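Local coordinates for protein maleylacetoacetate isomerase (Anaeromyxobacter dehalogenans, PDB 4IGJ) that probably catalyses the glutathione-dependent isomerisation of maleylacetoacetate, as a zeta-class member of the glutathione transferase superfamily, at residues A36-L41 / E125-G130; S29-S34 / Q193-R198. All blocks are in the same frame, centred on the assembly; numbering follows the deposited sequence. Where two conformers were deposited one is given.

Contact 1. Residues A36-L41 / E125-G130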
loop_
_atom_site.group_PDB
_atom_site.type_symbol
_atom_site.label_atom_id
_atom_site.label_comp_id
_atom_site.label_asym_id
_atom_site.label_seq_id
_atom_site.Cartn_x
_atom_site.Cartn_y
_atom_site.Cartn_z
ATOM N N ALA A 36 7.032 7.511 8.141
ATOM C CA ALA A 36 7.802 7.229 9.349
ATOM C C ALA A 36 6.916 7.313 10.579
ATOM O O ALA A 36 7.068 6.527 11.514
ATOM C CB ALA A 36 8.985 8.184 9.485
ATOM N N TRP A 37 5.982 8.259 10.576
ATOM C CA TRP A 37 5.056 8.422 11.686
ATOM C C TRP A 37 4.250 7.135 11.921
ATOM O O TRP A 37 4.041 6.742 13.066
ATOM C CB TRP A 37 4.158 9.630 11.393
ATOM C CG TRP A 37 3.201 10.101 12.457
ATOM C CD1 TRP A 37 2.884 9.507 13.652
ATOM C CD2 TRP A 37 2.423 11.292 12.384
ATOM N NE1 TRP A 37 1.950 10.265 14.316
ATOM C CE2 TRP A 37 1.653 11.370 13.555
ATOM C CE3 TRP A 37 2.307 12.304 11.428
ATOM C CZ2 TRP A 37 0.772 12.429 13.798
ATOM C CZ3 TRP A 37 1.441 13.337 11.659
ATOM C CH2 TRP A 37 0.684 13.405 12.836
ATOM N N ARG A 38 3.806 6.477 10.845
ATOM C CA ARG A 38 3.075 5.214 10.979
ATOM C C ARG A 38 3.884 4.213 11.776
ATOM O O ARG A 38 3.345 3.523 12.650
ATOM C CB ARG A 38 2.762 4.601 9.615
ATOM C CG ARG A 38 1.976 5.509 8.670
ATOM C CD ARG A 38 2.223 5.056 7.254
ATOM N NE ARG A 38 1.544 5.868 6.256
ATOM C CZ ARG A 38 1.731 5.722 4.947
ATOM N NH1 ARG A 38 2.590 4.817 4.495
ATOM N NH2 ARG A 38 1.076 6.503 4.088
ATOM N N VAL A 39 5.176 4.127 11.470
ATOM C CA VAL A 39 6.051 3.191 12.161
ATOM C C VAL A 39 6.284 3.609 13.616
ATOM O O VAL A 39 6.253 2.763 14.518
ATOM C CB VAL A 39 7.355 2.951 11.384
ATOM C CG1 VAL A 39 8.267 1.990 12.138
ATOM C CG2 VAL A 39 7.021 2.384 9.997
ATOM N N ARG A 40 6.457 4.906 13.852
ATOM C CA ARG A 40 6.576 5.415 15.218
ATOM C C ARG A 40 5.348 5.046 16.043
ATOM O O ARG A 40 5.463 4.719 17.224
ATOM C CB ARG A 40 6.779 6.933 15.223
ATOM C CG ARG A 40 8.055 7.369 14.547
ATOM C CD ARG A 40 8.439 8.794 14.942
ATOM N NE ARG A 40 7.423 9.788 14.596
ATOM C CZ ARG A 40 7.470 10.586 13.530
ATOM N NH1 ARG A 40 8.477 10.509 12.661
ATOM N NH2 ARG A 40 6.493 11.463 13.332
ATOM N N LEU A 41 4.171 5.093 15.425
ATOM C CA LEU A 41 2.947 4.693 16.106
ATOM C C LEU A 41 2.931 3.203 16.436
ATOM O O LEU A 41 2.567 2.817 17.547
ATOM C CB LEU A 41 1.721 5.087 15.283
ATOM C CG LEU A 41 1.417 6.582 15.375
ATOM C CD1 LEU A 41 0.364 6.940 14.341
ATOM C CD2 LEU A 41 0.938 6.921 16.775
ATOM N N GLU A 125 -4.498 0.260 3.609
ATOM C CA GLU A 125 -4.099 0.377 2.214
ATOM C C GLU A 125 -4.786 1.527 1.475
ATOM O O GLU A 125 -4.188 2.108 0.570
ATOM C CB GLU A 125 -4.277 -0.952 1.469
ATOM C CG GLU A 125 -3.341 -2.083 1.935
ATOM C CD GLU A 125 -1.867 -1.882 1.562
ATOM O OE1 GLU A 125 -1.502 -0.848 0.952
ATOM O OE2 GLU A 125 -1.060 -2.791 1.871
ATOM N N HIS A 126 -6.004 1.882 1.881
ATOM C CA HIS A 126 -6.642 3.083 1.337
ATOM C C HIS A 126 -5.734 4.291 1.494
ATOM O O HIS A 126 -5.679 5.157 0.619
ATOM C CB HIS A 126 -7.976 3.353 2.040
ATOM C CG HIS A 126 -9.119 2.544 1.507
ATOM N ND1 HIS A 126 -9.455 2.521 0.170
ATOM C CD2 HIS A 126 -10.009 1.741 2.135
ATOM C CE1 HIS A 126 -10.501 1.734 -0.003
ATOM N NE2 HIS A 126 -10.857 1.246 1.174
ATOM N N VAL A 127 -5.008 4.352 2.604
ATOM C CA VAL A 127 -4.034 5.418 2.799
ATOM C C VAL A 127 -2.696 5.101 2.121
ATOM O O VAL A 127 -2.181 5.893 1.324
ATOM C CB VAL A 127 -3.829 5.691 4.302
ATOM C CG1 VAL A 127 -2.803 6.787 4.513
ATOM C CG2 VAL A 127 -5.152 6.075 4.961
ATOM N N ASN A 128 -2.143 3.931 2.436
ATOM C CA ASN A 128 -0.826 3.510 1.990
ATOM C C ASN A 128 -0.667 3.567 0.484
ATOM O O ASN A 128 0.340 4.052 -0.029
ATOM C CB ASN A 128 -0.571 2.078 2.497
ATOM C CG ASN A 128 0.851 1.606 2.262
ATOM O OD1 ASN A 128 1.089 0.524 1.686
ATOM N ND2 ASN A 128 1.799 2.394 2.703
ATOM N N SER A 129 -1.661 3.056 -0.232
ATOM C CA SER A 129 -1.571 3.010 -1.687
ATOM C C SER A 129 -2.574 3.924 -2.383
ATOM O O SER A 129 -2.380 4.292 -3.533
ATOM C CB SER A 129 -1.726 1.570 -2.188
ATOM O OG SER A 129 -3.042 1.086 -1.985
ATOM N N GLY A 130 -3.645 4.290 -1.689
ATOM C CA GLY A 130 -4.718 5.035 -2.327
ATOM C C GLY A 130 -4.769 6.536 -2.113
ATOM O O GLY A 130 -5.539 7.231 -2.784
HETATM O O HOH W 1 2.210 5.484 1.564
#
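Arg38 reaches from helix 34-45 to the C-terminal end of helix 114-128, where it meets Val127 and Asn128. The polar part centres on its guanidinium. Water 1 lies at the edge of this group, in its plane. It accepts from Arg38 NH2 at 2.9 Å and donates to the backbone Asn128 O at 2.8 Å. The water thus ties the arginine to the helix end. Arg38 NH1 donates to Ser93 OG, at the start of helix 93-103. The Asn128 side chain crosses Arg38 at about a right angle, its amide plane turned 73° from the guanidinium. Asn128 CG stands opposite the backbone N (chi1 -172°), which brings the amide beside the NH1 end. Van der Waals packing is slight: Val127 CG1 comes within 3.9 Å of Arg38 NH2, and the two side chains run past each other in opposite directions. At the end of helix 114-128, Glu125 O receives Ser129 N and Gly130 N. A leucine in place of Arg38 would probably leave Ser93 OG and water 1 without this donor, and the buried site without its positive mate for an anion. Arg38 and Asn128 are glutathione-binding residues of this protein, though no glutathione is bound to this chain. The contact therefore sets a buried cation in the glutathione site between the two domains, consistent with a place made for an anionic ligand.

Contact 2. Residues S29-S34 / Q193-R198. With SO4 (sulfate ion), chain C.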
loop_
_atom_site.group_PDB
_atom_site.type_symbol
_atom_site.label_atom_id
_atom_site.label_comp_id
_atom_site.label_asym_id
_atom_site.label_seq_id
_atom_site.Cartn_x
_atom_site.Cartn_y
_atom_site.Cartn_z
ATOM N N SER A 29 14.162 8.156 10.626
ATOM C CA SER A 29 12.913 8.904 10.621
ATOM C C SER A 29 13.187 10.367 10.311
ATOM O O SER A 29 14.266 10.885 10.617
ATOM C CB SER A 29 12.241 8.795 11.994
ATOM O OG SER A 29 11.095 9.623 12.110
ATOM N N TYR A 30 12.204 11.009 9.687
ATOM C CA TYR A 30 12.152 12.464 9.541
ATOM C C TYR A 30 10.917 12.906 10.313
ATOM O O TYR A 30 9.871 12.252 10.234
ATOM C CB TYR A 30 12.027 12.816 8.056
ATOM C CG TYR A 30 11.838 14.286 7.726
ATOM C CD1 TYR A 30 12.819 15.222 8.026
ATOM C CD2 TYR A 30 10.696 14.718 7.070
ATOM C CE1 TYR A 30 12.644 16.558 7.713
ATOM C CE2 TYR A 30 10.512 16.045 6.748
ATOM C CZ TYR A 30 11.491 16.958 7.070
ATOM O OH TYR A 30 11.298 18.282 6.744
ATOM N N TRP A 31 11.013 14.006 11.063
ATOM C CA TRP A 31 9.943 14.375 11.994
ATOM C C TRP A 31 8.585 14.458 11.303
ATOM O O TRP A 31 7.572 14.021 11.857
ATOM C CB TRP A 31 10.271 15.698 12.718
ATOM C CG TRP A 31 10.264 16.889 11.802
ATOM C CD1 TRP A 31 11.225 17.231 10.902
ATOM C CD2 TRP A 31 9.237 17.884 11.697
ATOM N NE1 TRP A 31 10.864 18.385 10.238
ATOM C CE2 TRP A 31 9.641 18.797 10.697
ATOM C CE3 TRP A 31 8.016 18.090 12.345
ATOM C CZ2 TRP A 31 8.871 19.905 10.335
ATOM C CZ3 TRP A 31 7.254 19.192 11.992
ATOM C CH2 TRP A 31 7.684 20.086 10.991
ATOM N N ARG A 32 8.570 14.962 10.076
ATOM C CA ARG A 32 7.303 15.222 9.405
ATOM C C ARG A 32 6.868 14.148 8.407
ATOM O O ARG A 32 5.810 14.273 7.786
ATOM C CB ARG A 32 7.339 16.578 8.713
ATOM C CG ARG A 32 6.008 17.280 8.752
ATOM C CD ARG A 32 6.096 18.628 8.082
ATOM N NE ARG A 32 5.149 19.567 8.665
ATOM C CZ ARG A 32 5.110 20.857 8.359
ATOM N NH1 ARG A 32 4.219 21.654 8.933
ATOM N NH2 ARG A 32 5.965 21.346 7.475
ATOM N N SER A 33 7.671 13.103 8.254
ATOM C CA SER A 33 7.343 12.022 7.313
ATOM C C SER A 33 6.133 11.215 7.778
ATOM O O SER A 33 6.162 10.614 8.855
ATOM C CB SER A 33 8.544 11.080 7.169
ATOM O OG SER A 33 8.162 9.847 6.573
ATOM N N SER A 34 5.065 11.185 6.983
ATOM C CA SER A 34 3.881 10.439 7.407
ATOM C C SER A 34 4.162 8.941 7.424
ATOM O O SER A 34 3.670 8.223 8.294
ATOM C CB SER A 34 2.651 10.773 6.549
ATOM O OG SER A 34 2.740 10.205 5.259
ATOM N N GLN A 193 -2.373 10.829 8.043
ATOM C CA GLN A 193 -2.998 11.323 6.825
ATOM C C GLN A 193 -3.877 12.536 7.116
ATOM O O GLN A 193 -3.928 13.473 6.314
ATOM C CB GLN A 193 -3.802 10.216 6.130
ATOM C CG GLN A 193 -4.306 10.613 4.742
ATOM C CD GLN A 193 -3.169 10.943 3.807
ATOM O OE1 GLN A 193 -2.468 10.048 3.336
ATOM N NE2 GLN A 193 -2.953 12.233 3.543
ATOM N N LEU A 194 -4.552 12.531 8.264
ATOM C CA LEU A 194 -5.374 13.682 8.659
ATOM C C LEU A 194 -4.500 14.896 8.955
ATOM O O LEU A 194 -4.877 16.021 8.627
ATOM C CB LEU A 194 -6.248 13.347 9.866
ATOM C CG LEU A 194 -7.369 12.348 9.624
ATOM C CD1 LEU A 194 -8.015 11.980 10.944
ATOM C CD2 LEU A 194 -8.400 12.916 8.655
ATOM N N TYR A 195 -3.329 14.679 9.543
ATOM C CA TYR A 195 -2.377 15.764 9.747
ATOM C C TYR A 195 -1.976 16.366 8.394
ATOM O O TYR A 195 -1.891 17.590 8.249
ATOM C CB TYR A 195 -1.161 15.236 10.507
ATOM C CG TYR A 195 0.040 16.166 10.632
ATOM C CD1 TYR A 195 0.294 16.851 11.814
ATOM C CD2 TYR A 195 0.956 16.295 9.594
ATOM C CE1 TYR A 195 1.419 17.672 11.928
ATOM C CE2 TYR A 195 2.063 17.110 9.702
ATOM C CZ TYR A 195 2.292 17.790 10.869
ATOM O OH TYR A 195 3.414 18.595 10.964
ATOM N N ASN A 196 -1.740 15.526 7.393
ATOM C CA ASN A 196 -1.382 16.047 6.077
ATOM C C ASN A 196 -2.544 16.792 5.424
ATOM O O ASN A 196 -2.331 17.811 4.764
ATOM C CB ASN A 196 -0.847 14.925 5.176
ATOM C CG ASN A 196 0.591 14.557 5.490
ATOM O OD1 ASN A 196 1.176 15.047 6.452
ATOM N ND2 ASN A 196 1.161 13.668 4.683
ATOM N N ALA A 197 -3.763 16.302 5.625
ATOM C CA ALA A 197 -4.964 16.978 5.143
ATOM C C ALA A 197 -5.010 18.403 5.681
ATOM O O ALA A 197 -5.256 19.348 4.926
ATOM C CB ALA A 197 -6.215 16.226 5.554
ATOM N N ARG A 198 -4.757 18.555 6.978
ATOM C CA ARG A 198 -4.767 19.877 7.603
ATOM C C ARG A 198 -3.664 20.757 7.028
ATOM O O ARG A 198 -3.899 21.919 6.706
ATOM C CB ARG A 198 -4.645 19.761 9.128
ATOM C CG ARG A 198 -5.865 19.135 9.781
ATOM C CD ARG A 198 -5.749 19.079 11.292
ATOM N NE ARG A 198 -6.741 18.169 11.856
ATOM C CZ ARG A 198 -6.471 16.932 12.263
ATOM N NH1 ARG A 198 -5.233 16.468 12.195
ATOM N NH2 ARG A 198 -7.440 16.168 12.757
HETATM S S SO4 C . 4.447 12.900 3.376
HETATM O O1 SO4 C . 3.861 14.216 3.198
HETATM O O2 SO4 C . 3.415 11.888 3.175
HETATM O O3 SO4 C . 4.986 12.823 4.724
HETATM O O4 SO4 C . 5.531 12.721 2.425
HETATM O O HOH W 2 -0.089 9.206 4.872
#
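Ser34 and Gln193 bring their CA atoms to 7.0 Å, where the loop after strand 24-29, having made a type I turn from Tyr30 to Ser33, enters helix 34-45 beside helix 185-199. Arg32 NE donates to Tyr195 OH at 3.0 Å and 169°, nearly straight. The hydroxyl sits at the guanidinium edge, in its plane, while the phenol ring is turned 63° from that plane. With Tyr195 CG opposite the backbone N (chi1 171°), the ring extends toward the loop. Arg32 lies along Trp31: its CB is over the indole centre, and Trp31 CH2 is 3.5 Å above the guanidinium plane, toward its rim. Arg32 NH2 donates to Thr241 O. The loop belongs to the thioredoxin-like N-terminal domain and packs here on the helical C-terminal domain. Ser33, Ser34 and Ser35 correspond to the Ser-Ser-Cys that opens the zeta-class signature, with a serine in the cysteine position. Ser33 OG caps the helix on Ala36 N. A sulfate, probably from the crystallisation liquor, lies at this helix start. Ser34 N donates to sulfate O3 at 2.8 Å. In one conformer, Ser34 OG donates to sulfate O2, and water 2 links this hydroxyl to Gln193 OE1. Asn196 ND2 bonds weakly to sulfate O2; its stronger partner is Gln135 OE1. The sulfate also bonds to Gln135 NE2 and to Gln132 NE2 of the glutathione site, and may mark its anion-binding character.

How the contacts relate
Both contacts join the N-terminal domain to the helical C-terminal domain, and their centres lie about 10 Å apart. Both are buried. Contact 1 is the deeper: its centre is about 4 Å from the chain centre, that of contact 2 about 7 Å. In contact 2, Arg32 and Tyr195 are partly exposed. Helix 34-45 serves both: its first residue belongs to contact 2 and its next turns to contact 1. Arg40 bonds back to Ser29 OG and Trp31 O, and Trp37 packs edge-to-face on Tyr195. Contact 1 relies on one charged side chain and a water, near the second subunit. Contact 2 adds aromatic rings and a bound anion, and touches no other chain.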